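Local coordinates for protein dehydroquinate synthase (Thermus thermophilus, PDB 1UJN) that probably converts 3-deoxy-D-arabino-heptulosonate 7-phosphate to 3-dehydroquinate with release of phosphate, in the second step of chorismate biosynthesis, using NAD and a divalent metal, at residues A[255-260]-A[332-337]; A[268-273]-A[312-317]. One frame throughout, in Å; residues are numbered along the deposited sequence.

How the contacts relate
Followed from the N terminus, the chain first completes the part of the protein built on the mixed sheet and then enters the helical C-terminal part, where both contacts lie. Segment 255-260, on helix 247-264, comes first; a short connection leads through 268-273 into helix 271-281. Contact 2 closes a loop when strand 311-314 and the turn after it return to 268-273. Contact 1 closes a wider loop around it, as helix 327-342 comes back to helix 247-264. The two are thus nested, with centres about 11 Å apart. They also touch: residues of both 268-273 and 312-317 pack on helix 247-264, which therefore joins them.

Contact 1 of 2, residues A[255-260]-A[332-337]; sequences LLYAAL and EAFAAW
Helices 255-260 and 332-337 run more antiparallel than parallel, their N-to-C directions at 128° and their short axes 9.3 Å apart at closest approach, and Tyr257, Leu260, Ala333 and Trp337 meet where their backbones come nearest. The aromatic pair illustrates how two large rings can share a helix interface by turning at right angles. Tyr257 puts its ring edge toward the face of the five-membered ring of Trp337, a T-shaped stack with planes at 89° and centroids 5.5 Å apart. The phenol is carried across to the other helix because its CG lies anti to the backbone N (chi1 -170°). Tyr257 CE1 then reaches to 3.4 Å from the backbone N of Phe334, which lies at the ring's edge. The same Tyr257 CE1 is 3.8 Å from CB of Ala333. Beyond the two segments, the hydroxyl is hydrogen-bonded to the carbonyl of Leu330, and the indole NE1 of Trp337 to that of Tyr253, so each ring is tied by its polar atom to the opposing helix. A leucine in place of Tyr257 would probably leave the Leu330 carbonyl without this partner and the indole face without its edge-on neighbour.

Leu260 meets the tryptophan at its edge: its CD1 lies near the indole plane and 3.4 Å from CA of Trp337. Leu256 also touches the indole, its CG 3.8 Å from Trp337 CD1. The small Ala333 and Ala336 let the opposing side chains come close to the 332-337 backbone. Helices 231-240 and 271-281 add Leu233 and Leu271 around the same residues. The whole is a buried, largely apolar helix-helix packing in the helical C-terminal part of dehydroquinate synthase.

Contact 2 of 2, residues A[268-273]-A[312-317]; sequences EDLLPP and VVPLAP
A classic beta bulge, in which Leu315 and Ala316 both face Arg319, forms the corner where the chain leaves strand 311-314, and this corner receives the segment leading into helix 271-281. One direct hydrogen bond joins the backbones: Glu268 N donates to Leu315 O at 2.7 Å, meeting the carbonyl nearly end-on (C=O...N angle 160°). Close by, a water lies within hydrogen-bonding distance of both Glu268 O (2.7 Å) and Pro314 O (2.8 Å); with further acceptors near it, it may not serve both at once. The direct bond and the shared water show how a strand's corner and a helix's lead-in can be joined through their main chains without pairing as strands.

Leu270, at the N-cap position of helix 271-281, supplies the apolar half of the contact by dividing its two methyls between prolines. Leu270 CD1 packs 3.8 Å from CB of Pro314. Leu270 CD2 lies 3.6 Å from CD of Pro317. With CG anti to the carbonyl carbon (chi1 -62°), the isobutyl group extends into the corner between these rings. On the more exposed side, the extended Glu268 side chain runs over Ala316, with OE1 3.5 Å from its CB, and crosses Pro317 at about a right angle.

Next in the chain, Leu271 turns to Leu256, Ala259 and Leu260 of helix 247-264, and Pro314 rests on Ala258 of that helix. Before the corner in the chain, Val313 is hydrogen-bonded through its backbone to Val321, pairing strand 311-314 with the antiparallel strand 319-323.

Contact 1 of 2, residues A[255-260]-A[332-337]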
loop_
_atom_site.group_PDB
_atom_site.type_symbol
_atom_site.label_atom_id
_atom_site.label_comp_id
_atom_site.label_asym_id
_atom_site.label_seq_id
_atom_site.Cartn_x
_atom_site.Cartn_y
_atom_site.Cartn_z
ATOM N N LEU A 255 -16.167 -14.787 -23.501
ATOM C CA LEU A 255 -16.880 -15.990 -23.076
ATOM C C LEU A 255 -17.266 -16.843 -24.277
ATOM O O LEU A 255 -17.248 -18.076 -24.209
ATOM C CB LEU A 255 -18.130 -15.616 -22.282
ATOM C CG LEU A 255 -17.847 -14.975 -20.922
ATOM C CD1 LEU A 255 -19.156 -14.631 -20.231
ATOM C CD2 LEU A 255 -17.038 -15.935 -20.070
ATOM N N LEU A 256 -17.625 -16.187 -25.376
ATOM C CA LEU A 256 -17.985 -16.916 -26.585
ATOM C C LEU A 256 -16.742 -17.646 -27.094
ATOM O O LEU A 256 -16.809 -18.811 -27.498
ATOM C CB LEU A 256 -18.501 -15.960 -27.661
ATOM C CG LEU A 256 -18.843 -16.608 -29.006
ATOM C CD1 LEU A 256 -19.943 -17.637 -28.809
ATOM C CD2 LEU A 256 -19.281 -15.545 -29.995
ATOM N N TYR A 257 -15.601 -16.964 -27.057
ATOM C CA TYR A 257 -14.355 -17.562 -27.520
ATOM C C TYR A 257 -13.991 -18.754 -26.645
ATOM O O TYR A 257 -13.610 -19.812 -27.149
ATOM C CB TYR A 257 -13.225 -16.532 -27.484
ATOM C CG TYR A 257 -11.961 -16.994 -28.176
ATOM C CD1 TYR A 257 -11.922 -17.161 -29.561
ATOM C CD2 TYR A 257 -10.807 -17.262 -27.448
ATOM C CE1 TYR A 257 -10.751 -17.583 -30.206
ATOM C CE2 TYR A 257 -9.632 -17.687 -28.080
ATOM C CZ TYR A 257 -9.614 -17.844 -29.456
ATOM O OH TYR A 257 -8.459 -18.267 -30.081
ATOM N N ALA A 258 -14.117 -18.583 -25.332
ATOM C CA ALA A 258 -13.810 -19.652 -24.382
ATOM C C ALA A 258 -14.692 -20.861 -24.659
ATOM O O ALA A 258 -14.224 -22.006 -24.638
ATOM C CB ALA A 258 -14.028 -19.164 -22.954
ATOM N N ALA A 259 -15.971 -20.603 -24.923
ATOM C CA ALA A 259 -16.912 -21.669 -25.223
ATOM C C ALA A 259 -16.473 -22.433 -26.473
ATOM O O ALA A 259 -16.594 -23.657 -26.532
ATOM C CB ALA A 259 -18.310 -21.092 -25.422
ATOM N N LEU A 260 -15.959 -21.715 -27.471
ATOM C CA LEU A 260 -15.508 -22.365 -28.701
ATOM C C LEU A 260 -14.249 -23.199 -28.454
ATOM O O LEU A 260 -14.069 -24.260 -29.057
ATOM C CB LEU A 260 -15.269 -21.319 -29.797
ATOM C CG LEU A 260 -16.579 -20.673 -30.267
ATOM C CD1 LEU A 260 -16.288 -19.438 -31.108
ATOM C CD2 LEU A 260 -17.402 -21.700 -31.058
ATOM N N GLU A 332 -8.209 -21.621 -35.312
ATOM C CA GLU A 332 -9.460 -22.248 -35.725
ATOM C C GLU A 332 -10.639 -21.656 -34.954
ATOM O O GLU A 332 -11.667 -21.316 -35.533
ATOM C CB GLU A 332 -9.384 -23.755 -35.459
ATOM C CG GLU A 332 -10.644 -24.537 -35.794
ATOM C CD GLU A 332 -10.696 -24.982 -37.245
ATOM O OE1 GLU A 332 -9.741 -25.655 -37.696
ATOM O OE2 GLU A 332 -11.694 -24.668 -37.930
ATOM N N ALA A 333 -10.480 -21.546 -33.640
ATOM C CA ALA A 333 -11.535 -21.009 -32.784
ATOM C C ALA A 333 -11.823 -19.546 -33.096
ATOM O O ALA A 333 -12.976 -19.120 -33.074
ATOM C CB ALA A 333 -11.144 -21.161 -31.322
ATOM N N PHE A 334 -10.779 -18.773 -33.378
ATOM C CA PHE A 334 -10.965 -17.360 -33.685
ATOM C C PHE A 334 -11.779 -17.215 -34.966
ATOM O O PHE A 334 -12.658 -16.359 -35.059
ATOM C CB PHE A 334 -9.617 -16.654 -33.845
ATOM C CG PHE A 334 -9.721 -15.153 -33.875
ATOM C CD1 PHE A 334 -10.153 -14.453 -32.751
ATOM C CD2 PHE A 334 -9.402 -14.442 -35.026
ATOM C CE1 PHE A 334 -10.266 -13.065 -32.774
ATOM C CE2 PHE A 334 -9.512 -13.048 -35.062
ATOM C CZ PHE A 334 -9.945 -12.359 -33.931
ATOM N N ALA A 335 -11.487 -18.062 -35.951
ATOM C CA ALA A 335 -12.210 -18.025 -37.216
ATOM C C ALA A 335 -13.685 -18.336 -36.974
ATOM O O ALA A 335 -14.566 -17.669 -37.523
ATOM C CB ALA A 335 -11.609 -19.032 -38.196
ATOM N N ALA A 336 -13.957 -19.348 -36.154
ATOM C CA ALA A 336 -15.338 -19.716 -35.850
ATOM C C ALA A 336 -15.990 -18.611 -35.028
ATOM O O ALA A 336 -17.176 -18.316 -35.188
ATOM C CB ALA A 336 -15.380 -21.022 -35.086
ATOM N N TRP A 337 -15.201 -18.010 -34.140
ATOM C CA TRP A 337 -15.672 -16.922 -33.285
ATOM C C TRP A 337 -16.139 -15.769 -34.180
ATOM O O TRP A 337 -17.223 -15.216 -33.983
ATOM C CB TRP A 337 -14.525 -16.481 -32.370
ATOM C CG TRP A 337 -14.813 -15.318 -31.458
ATOM C CD1 TRP A 337 -15.430 -15.353 -30.235
ATOM C CD2 TRP A 337 -14.416 -13.962 -31.669
ATOM N NE1 TRP A 337 -15.428 -14.095 -29.666
ATOM C CE2 TRP A 337 -14.812 -13.224 -30.527
ATOM C CE3 TRP A 337 -13.756 -13.296 -32.712
ATOM C CZ2 TRP A 337 -14.568 -11.852 -30.402
ATOM C CZ3 TRP A 337 -13.514 -11.932 -32.587
ATOM C CH2 TRP A 337 -13.918 -11.225 -31.438
#

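Contact 2 of 2, residues A[268-273]-A[312-317]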
loop_
_atom_site.group_PDB
_atom_site.type_symbol
_atom_site.label_atom_id
_atom_site.label_comp_id
_atom_site.label_asym_id
_atom_site.label_seq_id
_atom_site.Cartn_x
_atom_site.Cartn_y
_atom_site.Cartn_z
ATOM N N GLU A 268 -18.574 -30.045 -23.313
ATOM C CA GLU A 268 -20.004 -30.001 -23.590
ATOM C C GLU A 268 -20.291 -28.721 -24.363
ATOM O O GLU A 268 -19.518 -27.767 -24.305
ATOM C CB GLU A 268 -20.813 -30.002 -22.292
ATOM C CG GLU A 268 -20.418 -31.082 -21.300
ATOM C CD GLU A 268 -21.427 -31.232 -20.174
ATOM O OE1 GLU A 268 -21.972 -30.203 -19.717
ATOM O OE2 GLU A 268 -21.669 -32.379 -19.742
ATOM N N ASP A 269 -21.404 -28.701 -25.087
ATOM C CA ASP A 269 -21.777 -27.533 -25.873
ATOM C C ASP A 269 -22.270 -26.405 -24.970
ATOM O O ASP A 269 -23.328 -26.510 -24.352
ATOM C CB ASP A 269 -22.856 -27.922 -26.889
ATOM C CG ASP A 269 -23.276 -26.768 -27.773
ATOM O OD1 ASP A 269 -22.435 -25.888 -28.057
ATOM O OD2 ASP A 269 -24.448 -26.751 -28.201
ATOM N N LEU A 270 -21.495 -25.329 -24.894
ATOM C CA LEU A 270 -21.854 -24.186 -24.061
ATOM C C LEU A 270 -22.170 -22.951 -24.896
ATOM O O LEU A 270 -22.305 -21.852 -24.360
ATOM C CB LEU A 270 -20.716 -23.855 -23.087
ATOM C CG LEU A 270 -20.334 -24.930 -22.067
ATOM C CD1 LEU A 270 -19.168 -24.443 -21.218
ATOM C CD2 LEU A 270 -21.537 -25.255 -21.196
ATOM N N LEU A 271 -22.286 -23.132 -26.208
ATOM C CA LEU A 271 -22.580 -22.018 -27.099
ATOM C C LEU A 271 -23.988 -21.449 -26.937
ATOM O O LEU A 271 -24.176 -20.234 -27.000
ATOM C CB LEU A 271 -22.347 -22.429 -28.556
ATOM C CG LEU A 271 -20.895 -22.466 -29.054
ATOM C CD1 LEU A 271 -20.334 -21.054 -29.078
ATOM C CD2 LEU A 271 -20.051 -23.363 -28.166
ATOM N N PRO A 272 -25.000 -22.313 -26.729
ATOM C CA PRO A 272 -26.366 -21.799 -26.568
ATOM C C PRO A 272 -26.508 -20.762 -25.454
ATOM O O PRO A 272 -27.017 -19.663 -25.681
ATOM C CB PRO A 272 -27.181 -23.065 -26.300
ATOM C CG PRO A 272 -26.463 -24.086 -27.125
ATOM C CD PRO A 272 -25.005 -23.785 -26.809
ATOM N N PRO A 273 -26.054 -21.094 -24.232
ATOM C CA PRO A 273 -26.163 -20.142 -23.123
ATOM C C PRO A 273 -25.466 -18.817 -23.433
ATOM O O PRO A 273 -25.987 -17.743 -23.128
ATOM C CB PRO A 273 -25.493 -20.883 -21.966
ATOM C CG PRO A 273 -25.701 -22.326 -22.312
ATOM C CD PRO A 273 -25.421 -22.346 -23.785
ATOM N N VAL A 312 -8.304 -20.118 -19.756
ATOM C CA VAL A 312 -9.276 -20.774 -18.891
ATOM C C VAL A 312 -10.308 -21.335 -19.863
ATOM O O VAL A 312 -11.034 -20.581 -20.517
ATOM C CB VAL A 312 -9.973 -19.783 -17.929
ATOM C CG1 VAL A 312 -11.018 -20.515 -17.108
ATOM C CG2 VAL A 312 -8.947 -19.133 -17.010
ATOM N N VAL A 313 -10.353 -22.658 -19.970
ATOM C CA VAL A 313 -11.272 -23.329 -20.882
ATOM C C VAL A 313 -12.403 -24.029 -20.140
ATOM O O VAL A 313 -12.159 -24.886 -19.294
ATOM C CB VAL A 313 -10.530 -24.394 -21.735
ATOM C CG1 VAL A 313 -11.493 -25.045 -22.720
ATOM C CG2 VAL A 313 -9.365 -23.755 -22.473
ATOM N N PRO A 314 -13.658 -23.665 -20.446
ATOM C CA PRO A 314 -14.812 -24.284 -19.792
ATOM C C PRO A 314 -15.243 -25.532 -20.566
ATOM O O PRO A 314 -15.758 -25.430 -21.677
ATOM C CB PRO A 314 -15.858 -23.182 -19.850
ATOM C CG PRO A 314 -15.597 -22.583 -21.202
ATOM C CD PRO A 314 -14.076 -22.506 -21.260
ATOM N N LEU A 315 -15.020 -26.706 -19.983
ATOM C CA LEU A 315 -15.400 -27.956 -20.639
ATOM C C LEU A 315 -16.847 -28.296 -20.314
ATOM O O LEU A 315 -17.521 -29.010 -21.061
ATOM C CB LEU A 315 -14.471 -29.087 -20.193
ATOM C CG LEU A 315 -12.986 -28.869 -20.512
ATOM C CD1 LEU A 315 -12.170 -30.040 -19.988
ATOM C CD2 LEU A 315 -12.792 -28.720 -22.013
ATOM N N ALA A 316 -17.319 -27.765 -19.192
ATOM C CA ALA A 316 -18.688 -27.969 -18.734
ATOM C C ALA A 316 -18.885 -27.022 -17.564
ATOM O O ALA A 316 -17.919 -26.647 -16.901
ATOM C CB ALA A 316 -18.888 -29.413 -18.282
ATOM N N PRO A 317 -20.132 -26.604 -17.302
ATOM C CA PRO A 317 -20.345 -25.692 -16.174
ATOM C C PRO A 317 -19.750 -26.300 -14.904
ATOM O O PRO A 317 -20.075 -27.430 -14.542
ATOM C CB PRO A 317 -21.866 -25.578 -16.109
ATOM C CG PRO A 317 -22.271 -25.738 -17.548
ATOM C CD PRO A 317 -21.398 -26.886 -18.001
HETATM O O HOH W 1 -17.047 -26.812 -23.719
#